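PDB 3BMA: D-alanyl-lipoteichoic acid synthetase from Streptococcus pneumoniae, which probably takes part in the D-alanylation of lipoteichoic acid during cell-wall biogenesis, as a membrane-associated member of the DltD family. Local coordinates for residues 128-131 with 132-136; 246-250 with 251-255; 307-311 with 312-316. The protein carries 1 engineered substitution. All blocks are in the same frame, centred on the assembly; numbering follows the deposited sequence.

Contact 1 (128-131 with 132-136); sequences DQLT and SFLKH
Ser132, Phe133, Leu134 and Lys135 each give their backbone N-H to the carbonyl four residues back, on Asp128, Gln129, Leu130 and Thr131, so the two segments are consecutive turns of one regular alpha-helix, 127-136. The four bonds are much alike; in one of them Phe133 N lies 3.0 Å from Gln129 O.

On the polar side Ser132 folds its hydroxyl back onto the preceding turn. With OG beside its own backbone N (chi1 -62°), the Ser132 side chain donates from OG to Asp128 O at 2.6 Å. That carbonyl oxygen is therefore gripped twice by one residue, since Ser132 N and Ser132 OG approach from opposite faces of its plane. The Asp128 carboxylate finds its partners outside the helix: OD2 makes a salt bridge with Arg29 and a hydrogen bond with Gln92.

On the apolar side Leu130 and Leu134 run side by side in the same direction, and CD2 of Leu130 meets CD1 of Leu134 at 3.9 Å. Leu134 also rests on Leu166 of helix 160-167, while Leu130 packs against Phe194 of a second subunit, so this pair takes part in both the fold and the assembly. The Phe133 ring meets Phe88 edge-to-face.

At the C-terminal end of the helix His136 repeats the double grip: its N binds Ser132 O at 3.0 Å, and its ring ND1 donates to the same oxygen at 2.9 Å, from the other face of the carbonyl plane.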
loop_
_atom_site.group_PDB
_atom_site.type_symbol
_atom_site.label_atom_id
_atom_site.label_comp_id
_atom_site.label_asym_id
_atom_site.label_seq_id
_atom_site.Cartn_x
_atom_site.Cartn_y
_atom_site.Cartn_z
ATOM N N ASP C 128 -13.873 -0.580 -15.480
ATOM C CA ASP C 128 -14.427 0.464 -14.618
ATOM C C ASP C 128 -15.686 -0.036 -13.912
ATOM O O ASP C 128 -15.926 0.323 -12.763
ATOM C CB ASP C 128 -14.703 1.744 -15.421
ATOM C CG ASP C 128 -15.218 2.884 -14.559
ATOM O OD1 ASP C 128 -14.800 3.024 -13.386
ATOM O OD2 ASP C 128 -16.052 3.651 -15.065
ATOM N N GLN C 129 -16.463 -0.883 -14.591
ATOM C CA GLN C 129 -17.643 -1.524 -14.000
ATOM C C GLN C 129 -17.278 -2.576 -12.957
ATOM O O GLN C 129 -17.982 -2.725 -11.959
ATOM C CB GLN C 129 -18.509 -2.167 -15.079
ATOM C CG GLN C 129 -19.379 -1.183 -15.834
ATOM C CD GLN C 129 -20.010 -1.783 -17.065
ATOM O OE1 GLN C 129 -20.398 -2.951 -17.067
ATOM N NE2 GLN C 129 -20.122 -0.986 -18.126
ATOM N N LEU C 130 -16.191 -3.306 -13.205
ATOM C CA LEU C 130 -15.676 -4.298 -12.264
ATOM C C LEU C 130 -15.319 -3.636 -10.937
ATOM O O LEU C 130 -15.797 -4.057 -9.888
ATOM C CB LEU C 130 -14.436 -4.991 -12.839
ATOM C CG LEU C 130 -14.171 -6.487 -12.613
ATOM C CD1 LEU C 130 -12.766 -6.813 -13.072
ATOM C CD2 LEU C 130 -14.372 -6.970 -11.182
ATOM N N THR C 131 -14.496 -2.589 -10.999
ATOM C CA THR C 131 -14.010 -1.906 -9.796
ATOM C C THR C 131 -15.099 -1.119 -9.063
ATOM O O THR C 131 -15.065 -1.026 -7.835
ATOM C CB THR C 131 -12.797 -0.998 -10.089
ATOM O OG1 THR C 131 -13.025 -0.239 -11.285
ATOM C CG2 THR C 131 -11.532 -1.822 -10.245
ATOM N N SER C 132 -16.054 -0.571 -9.822
ATOM C CA SER C 132 -17.245 0.092 -9.266
ATOM C C SER C 132 -18.136 -0.884 -8.513
ATOM O O SER C 132 -18.701 -0.542 -7.470
ATOM C CB SER C 132 -18.073 0.740 -10.373
ATOM O OG SER C 132 -17.335 1.745 -11.034
ATOM N N PHE C 133 -18.265 -2.091 -9.060
ATOM C CA PHE C 133 -18.996 -3.172 -8.406
ATOM C C PHE C 133 -18.351 -3.549 -7.074
ATOM O O PHE C 133 -19.041 -3.644 -6.064
ATOM C CB PHE C 133 -19.111 -4.390 -9.333
ATOM C CG PHE C 133 -19.565 -5.650 -8.641
ATOM C CD1 PHE C 133 -18.698 -6.733 -8.507
ATOM C CD2 PHE C 133 -20.858 -5.759 -8.131
ATOM C CE1 PHE C 133 -19.109 -7.894 -7.870
ATOM C CE2 PHE C 133 -21.276 -6.921 -7.491
ATOM C CZ PHE C 133 -20.400 -7.989 -7.362
ATOM N N LEU C 134 -17.033 -3.740 -7.072
ATOM C CA LEU C 134 -16.300 -4.141 -5.861
ATOM C C LEU C 134 -16.245 -3.029 -4.810
ATOM O O LEU C 134 -16.160 -3.310 -3.618
ATOM C CB LEU C 134 -14.881 -4.612 -6.205
ATOM C CG LEU C 134 -14.673 -5.831 -7.114
ATOM C CD1 LEU C 134 -13.247 -5.871 -7.638
ATOM C CD2 LEU C 134 -15.007 -7.130 -6.401
ATOM N N LYS C 135 -16.291 -1.774 -5.255
ATOM C CA LYS C 135 -16.304 -0.634 -4.342
ATOM C C LYS C 135 -17.661 -0.466 -3.660
ATOM O O LYS C 135 -17.730 -0.233 -2.449
ATOM C CB LYS C 135 -15.927 0.660 -5.072
ATOM C CG LYS C 135 -15.631 1.829 -4.140
ATOM C CD LYS C 135 -15.738 3.157 -4.872
ATOM C CE LYS C 135 -15.745 4.324 -3.896
ATOM N NZ LYS C 135 -15.825 5.639 -4.593
ATOM N N HIS C 136 -18.736 -0.590 -4.438
ATOM C CA HIS C 136 -20.081 -0.277 -3.953
ATOM C C HIS C 136 -20.871 -1.468 -3.428
ATOM O O HIS C 136 -22.007 -1.298 -2.984
ATOM C CB HIS C 136 -20.885 0.449 -5.033
ATOM C CG HIS C 136 -20.334 1.795 -5.377
ATOM N ND1 HIS C 136 -19.645 2.039 -6.543
ATOM C CD2 HIS C 136 -20.338 2.961 -4.689
ATOM C CE1 HIS C 136 -19.257 3.301 -6.566
ATOM N NE2 HIS C 136 -19.667 3.884 -5.454
#

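Contact 2 (246-250 with 251-255); sequences NYFYN and EQIKK
This is a local, surface contact along the short helix 246-253, where Tyr247, Phe248 and Tyr249 meet residues four and five places later as the helix widens into a pi-type turn. The widening is seen at Tyr249 O, which takes a 2.8 Å bond from Lys254 N, five residues on, nearly in line with the C=O, and only a weak one from Ile253 N. One residue earlier the alpha-helical bond holds, Gln252 N to Phe248 O at 3.1 Å with an N-H...O angle of 165°, though Glu251 N also makes a weak bond to that oxygen.

Phe248 packs against both Gln252 and Ile253. Its CG lies anti to the backbone N (chi1 -179°), which carries the ring forward along the helix to Gln252. CB of Gln252 sits over one face of the Phe248 ring in a CH-pi contact, 4.2 Å from the centroid, and the bent Gln252 chain returns OE1 to within 3.6 Å of Phe248 CE1. Ile253 divides its branches between two rings: CD1 reaches Phe248 CE2 at 3.7 Å, and CG2 reaches Tyr249 CE2 at 3.8 Å. Tyr247 meets Glu251 with ring and carboxylate planes 83° apart, Glu251 OE2 lying 3.3 Å from Tyr247 CD2.

Phe248 leans on the loop residues Asp348 and Thr349, and Tyr249 on Leu257. In the chain the helix lies between helix 222-235 and helix 274-287, ahead of strand 291-296.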
loop_
_atom_site.group_PDB
_atom_site.type_symbol
_atom_site.label_atom_id
_atom_site.label_comp_id
_atom_site.label_asym_id
_atom_site.label_seq_id
_atom_site.Cartn_x
_atom_site.Cartn_y
_atom_site.Cartn_z
ATOM N N ASN C 246 -39.589 -3.295 -43.932
ATOM C CA ASN C 246 -39.014 -3.799 -45.184
ATOM C C ASN C 246 -37.574 -4.287 -45.052
ATOM O O ASN C 246 -37.221 -5.350 -45.571
ATOM C CB ASN C 246 -39.091 -2.727 -46.277
ATOM C CG ASN C 246 -40.512 -2.469 -46.753
ATOM O OD1 ASN C 246 -41.417 -3.279 -46.538
ATOM N ND2 ASN C 246 -40.713 -1.330 -47.408
ATOM N N TYR C 247 -36.764 -3.505 -44.342
ATOM C CA TYR C 247 -35.343 -3.781 -44.153
ATOM C C TYR C 247 -35.120 -5.016 -43.279
ATOM O O TYR C 247 -34.252 -5.837 -43.577
ATOM C CB TYR C 247 -34.668 -2.563 -43.522
ATOM C CG TYR C 247 -33.452 -2.055 -44.264
ATOM C CD1 TYR C 247 -33.587 -1.170 -45.338
ATOM C CD2 TYR C 247 -32.167 -2.439 -43.882
ATOM C CE1 TYR C 247 -32.471 -0.690 -46.022
ATOM C CE2 TYR C 247 -31.042 -1.966 -44.560
ATOM C CZ TYR C 247 -31.201 -1.092 -45.627
ATOM O OH TYR C 247 -30.092 -0.623 -46.298
ATOM N N PHE C 248 -35.914 -5.146 -42.216
ATOM C CA PHE C 248 -35.807 -6.272 -41.283
ATOM C C PHE C 248 -36.287 -7.596 -41.881
ATOM O O PHE C 248 -35.671 -8.641 -41.651
ATOM C CB PHE C 248 -36.567 -5.984 -39.980
ATOM C CG PHE C 248 -36.472 -7.094 -38.964
ATOM C CD1 PHE C 248 -35.383 -7.170 -38.103
ATOM C CD2 PHE C 248 -37.466 -8.070 -38.873
ATOM C CE1 PHE C 248 -35.285 -8.194 -37.168
ATOM C CE2 PHE C 248 -37.375 -9.099 -37.939
ATOM C CZ PHE C 248 -36.283 -9.161 -37.087
ATOM N N TYR C 249 -37.397 -7.545 -42.618
ATOM C CA TYR C 249 -38.002 -8.735 -43.218
ATOM C C TYR C 249 -37.067 -9.423 -44.211
ATOM O O TYR C 249 -36.973 -10.647 -44.216
ATOM C CB TYR C 249 -39.340 -8.389 -43.885
ATOM C CG TYR C 249 -40.023 -9.560 -44.562
ATOM C CD1 TYR C 249 -40.022 -9.682 -45.953
ATOM C CD2 TYR C 249 -40.670 -10.545 -43.813
ATOM C CE1 TYR C 249 -40.646 -10.756 -46.582
ATOM C CE2 TYR C 249 -41.297 -11.626 -44.435
ATOM C CZ TYR C 249 -41.281 -11.723 -45.818
ATOM O OH TYR C 249 -41.899 -12.781 -46.442
ATOM N N ASN C 250 -36.377 -8.627 -45.027
ATOM C CA ASN C 250 -35.427 -9.139 -46.017
ATOM C C ASN C 250 -34.207 -9.831 -45.412
ATOM O O ASN C 250 -33.717 -10.821 -45.959
ATOM C CB ASN C 250 -34.957 -8.014 -46.945
ATOM C CG ASN C 250 -36.056 -7.511 -47.867
ATOM O OD1 ASN C 250 -36.907 -8.278 -48.325
ATOM N ND2 ASN C 250 -36.033 -6.214 -48.152
ATOM N N GLU C 251 -33.739 -9.315 -44.280
ATOM C CA GLU C 251 -32.461 -9.734 -43.707
ATOM C C GLU C 251 -32.529 -10.901 -42.717
ATOM O O GLU C 251 -31.656 -11.771 -42.728
ATOM C CB GLU C 251 -31.734 -8.535 -43.092
ATOM C CG GLU C 251 -31.132 -7.589 -44.133
ATOM C CD GLU C 251 -30.832 -6.197 -43.591
ATOM O OE1 GLU C 251 -30.789 -6.017 -42.353
ATOM O OE2 GLU C 251 -30.634 -5.277 -44.413
ATOM N N GLN C 252 -33.556 -10.919 -41.869
ATOM C CA GLN C 252 -33.654 -11.922 -40.801
ATOM C C GLN C 252 -34.681 -13.038 -41.019
ATOM O O GLN C 252 -34.588 -14.091 -40.385
ATOM C CB GLN C 252 -33.891 -11.254 -39.441
ATOM C CG GLN C 252 -32.641 -11.109 -38.576
ATOM C CD GLN C 252 -31.783 -9.917 -38.960
ATOM O OE1 GLN C 252 -32.271 -8.791 -39.069
ATOM N NE2 GLN C 252 -30.492 -10.159 -39.154
ATOM N N ILE C 253 -35.656 -12.809 -41.897
ATOM C CA ILE C 253 -36.812 -13.711 -42.005
ATOM C C ILE C 253 -37.093 -14.246 -43.422
ATOM O O ILE C 253 -37.512 -15.399 -43.573
ATOM C CB ILE C 253 -38.074 -13.074 -41.318
ATOM C CG1 ILE C 253 -38.000 -13.292 -39.801
ATOM C CG2 ILE C 253 -39.394 -13.637 -41.861
ATOM C CD1 ILE C 253 -38.837 -12.351 -38.982
ATOM N N LYS C 254 -36.819 -13.429 -44.443
ATOM C CA LYS C 254 -37.165 -13.732 -45.846
ATOM C C LYS C 254 -36.730 -15.111 -46.350
ATOM O O LYS C 254 -37.575 -15.923 -46.733
ATOM C CB LYS C 254 -36.633 -12.644 -46.786
ATOM C CG LYS C 254 -37.119 -12.749 -48.230
ATOM C CD LYS C 254 -36.418 -11.738 -49.139
ATOM C CE LYS C 254 -34.940 -12.080 -49.343
ATOM N NZ LYS C 254 -34.272 -11.157 -50.302
ATOM N N LYS C 255 -35.423 -15.372 -46.343
ATOM C CA LYS C 255 -34.896 -16.632 -46.877
ATOM C C LYS C 255 -34.995 -17.817 -45.904
ATOM O O LYS C 255 -34.901 -18.975 -46.321
ATOM C CB LYS C 255 -33.463 -16.469 -47.418
ATOM C CG LYS C 255 -32.383 -16.173 -46.372
ATOM C CD LYS C 255 -32.051 -14.684 -46.277
ATOM C CE LYS C 255 -31.161 -14.226 -47.431
ATOM N NZ LYS C 255 -30.798 -12.790 -47.302
#

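Contact 3 (307-311 with 312-316); sequences AGLRE and DMYQQ
Apolar contacts join Leu309 to the first turn of helix 311-326. Leu309 CD2 meets the methyl CE of Met313 at 3.8 Å, and Leu309 CD1 lies 4.0 Å from Tyr314 CD2. Met313 brings CE there by bending at both chi2 (-84°) and chi3 (-54°). Alongside, CB of Met313 lies over one face of the Arg310 guanidinium and 3.9 Å from Arg310 CB.

Backbone bonds set the helix going: Tyr314 N donates to Arg310 O at 3.0 Å, and Gln315 N to Glu311 O at 3.1 Å.

Among the polar groups, a water bridges the start of the helix, accepting from Glu311 N and donating to Asp312 OD2. Asp312 turns its carboxylate back over Arg310, Asp312 OD2 standing 3.5 Å from Arg310 CB, but the charged atoms do not pair; Arg310 NH2 bonds instead to Phe267 O. The hydroxyl of Tyr314 is bonded to Pro297 O, just past strand 291-296.

Gly308, with positive phi, ends helix 301-307, and Arg310 holds the N-cap position of the next helix. The short loop 308-310 thus joins helices 301-307 and 311-326, both part of the beta-alpha-beta crossover connecting the adjacent parallel strands 291-296 and 333-335.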
loop_
_atom_site.group_PDB
_atom_site.type_symbol
_atom_site.label_atom_id
_atom_site.label_comp_id
_atom_site.label_asym_id
_atom_site.label_seq_id
_atom_site.Cartn_x
_atom_site.Cartn_y
_atom_site.Cartn_z
ATOM N N ALA C 307 -44.832 -18.786 -36.147
ATOM C CA ALA C 307 -43.731 -19.482 -35.483
ATOM C C ALA C 307 -44.185 -20.456 -34.398
ATOM O O ALA C 307 -43.401 -21.289 -33.950
ATOM C CB ALA C 307 -42.732 -18.483 -34.916
ATOM N N GLY C 308 -45.441 -20.346 -33.969
ATOM C CA GLY C 308 -45.997 -21.266 -32.973
ATOM C C GLY C 308 -45.693 -20.893 -31.536
ATOM O O GLY C 308 -45.762 -21.738 -30.638
ATOM N N LEU C 309 -45.356 -19.625 -31.319
ATOM C CA LEU C 309 -45.090 -19.090 -29.986
ATOM C C LEU C 309 -46.418 -18.934 -29.241
ATOM O O LEU C 309 -47.284 -18.164 -29.657
ATOM C CB LEU C 309 -44.354 -17.747 -30.109
ATOM C CG LEU C 309 -43.490 -17.095 -29.014
ATOM C CD1 LEU C 309 -44.303 -16.325 -27.979
ATOM C CD2 LEU C 309 -42.574 -18.099 -28.349
ATOM N N ARG C 310 -46.563 -19.680 -28.147
ATOM C CA ARG C 310 -47.819 -19.769 -27.397
ATOM C C ARG C 310 -48.192 -18.484 -26.641
ATOM O O ARG C 310 -47.394 -17.953 -25.863
ATOM C CB ARG C 310 -47.774 -20.961 -26.430
ATOM C CG ARG C 310 -47.678 -22.322 -27.119
ATOM C CD ARG C 310 -47.300 -23.433 -26.141
ATOM N NE ARG C 310 -45.890 -23.383 -25.748
ATOM C CZ ARG C 310 -45.346 -24.102 -24.766
ATOM N NH1 ARG C 310 -46.083 -24.942 -24.049
ATOM N NH2 ARG C 310 -44.055 -23.977 -24.495
ATOM N N GLU C 311 -49.413 -18.000 -26.883
ATOM C CA GLU C 311 -49.955 -16.820 -26.202
ATOM C C GLU C 311 -50.256 -17.101 -24.736
ATOM O O GLU C 311 -50.134 -16.212 -23.895
ATOM C CB GLU C 311 -51.229 -16.327 -26.893
ATOM C CG GLU C 311 -51.004 -15.664 -28.244
ATOM C CD GLU C 311 -52.291 -15.152 -28.879
ATOM O OE1 GLU C 311 -53.137 -14.582 -28.153
ATOM O OE2 GLU C 311 -52.450 -15.310 -30.111
ATOM N N ASP C 312 -50.655 -18.341 -24.447
ATOM C CA ASP C 312 -50.917 -18.800 -23.082
ATOM C C ASP C 312 -49.653 -18.814 -22.221
ATOM O O ASP C 312 -49.710 -18.497 -21.033
ATOM C CB ASP C 312 -51.577 -20.187 -23.086
ATOM C CG ASP C 312 -50.869 -21.174 -24.005
ATOM O OD1 ASP C 312 -50.140 -22.055 -23.494
ATOM O OD2 ASP C 312 -51.038 -21.061 -25.239
ATOM N N MET C 313 -48.526 -19.183 -22.831
ATOM C CA MET C 313 -47.216 -19.147 -22.177
ATOM C C MET C 313 -46.776 -17.700 -21.992
ATOM O O MET C 313 -46.349 -17.320 -20.904
ATOM C CB MET C 313 -46.175 -19.928 -22.999
ATOM C CG MET C 313 -44.708 -19.854 -22.499
ATOM S SD MET C 313 -43.732 -18.407 -23.018
ATOM C CE MET C 313 -43.924 -18.452 -24.796
ATOM N N TYR C 314 -46.892 -16.909 -23.059
ATOM C CA TYR C 314 -46.419 -15.522 -23.079
ATOM C C TYR C 314 -47.055 -14.622 -22.015
ATOM O O TYR C 314 -46.382 -13.758 -21.455
ATOM C CB TYR C 314 -46.597 -14.904 -24.470
ATOM C CG TYR C 314 -45.763 -13.658 -24.689
ATOM C CD1 TYR C 314 -46.331 -12.387 -24.587
ATOM C CD2 TYR C 314 -44.403 -13.747 -24.985
ATOM C CE1 TYR C 314 -45.569 -11.240 -24.779
ATOM C CE2 TYR C 314 -43.631 -12.603 -25.179
ATOM C CZ TYR C 314 -44.223 -11.353 -25.079
ATOM O OH TYR C 314 -43.474 -10.213 -25.267
ATOM N N GLN C 315 -48.343 -14.821 -21.743
ATOM C CA GLN C 315 -49.021 -14.054 -20.701
ATOM C C GLN C 315 -48.751 -14.630 -19.313
ATOM O O GLN C 315 -48.846 -13.918 -18.317
ATOM C CB GLN C 315 -50.527 -13.955 -20.968
ATOM C CG GLN C 315 -50.902 -13.286 -22.299
ATOM C CD GLN C 315 -50.391 -11.851 -22.444
ATOM O OE1 GLN C 315 -50.361 -11.080 -21.480
ATOM N NE2 GLN C 315 -50.002 -11.488 -23.666
ATOM N N GLN C 316 -48.407 -15.915 -19.262
ATOM C CA GLN C 316 -48.057 -16.583 -18.010
ATOM C C GLN C 316 -46.683 -16.142 -17.491
ATOM O O GLN C 316 -46.447 -16.148 -16.279
ATOM C CB GLN C 316 -48.103 -18.101 -18.188
ATOM C CG GLN C 316 -48.338 -18.893 -16.915
ATOM C CD GLN C 316 -48.305 -20.393 -17.145
ATOM O OE1 GLN C 316 -47.870 -21.153 -16.274
ATOM N NE2 GLN C 316 -48.760 -20.829 -18.320
HETATM O O HOH W 1 -51.367 -20.007 -28.171
#

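In the fold
The three contacts come in series along the chain, each a local turn of helix or helix start. Contact 1, on helix 127-136, is on the opposite side of the chain's centre from the other two: its centre is about 40 Å from that of contact 2 and about 39 Å from that of contact 3. Contacts 2 and 3 are closer, nearest atoms about 8 Å apart, without touching. None lies on the five-stranded parallel sheet; all lie on helices and loops outside it in this SGNH-hydrolase-clan fold. Contact 1 alone touches another subunit, so that side of the chain takes part in assembly.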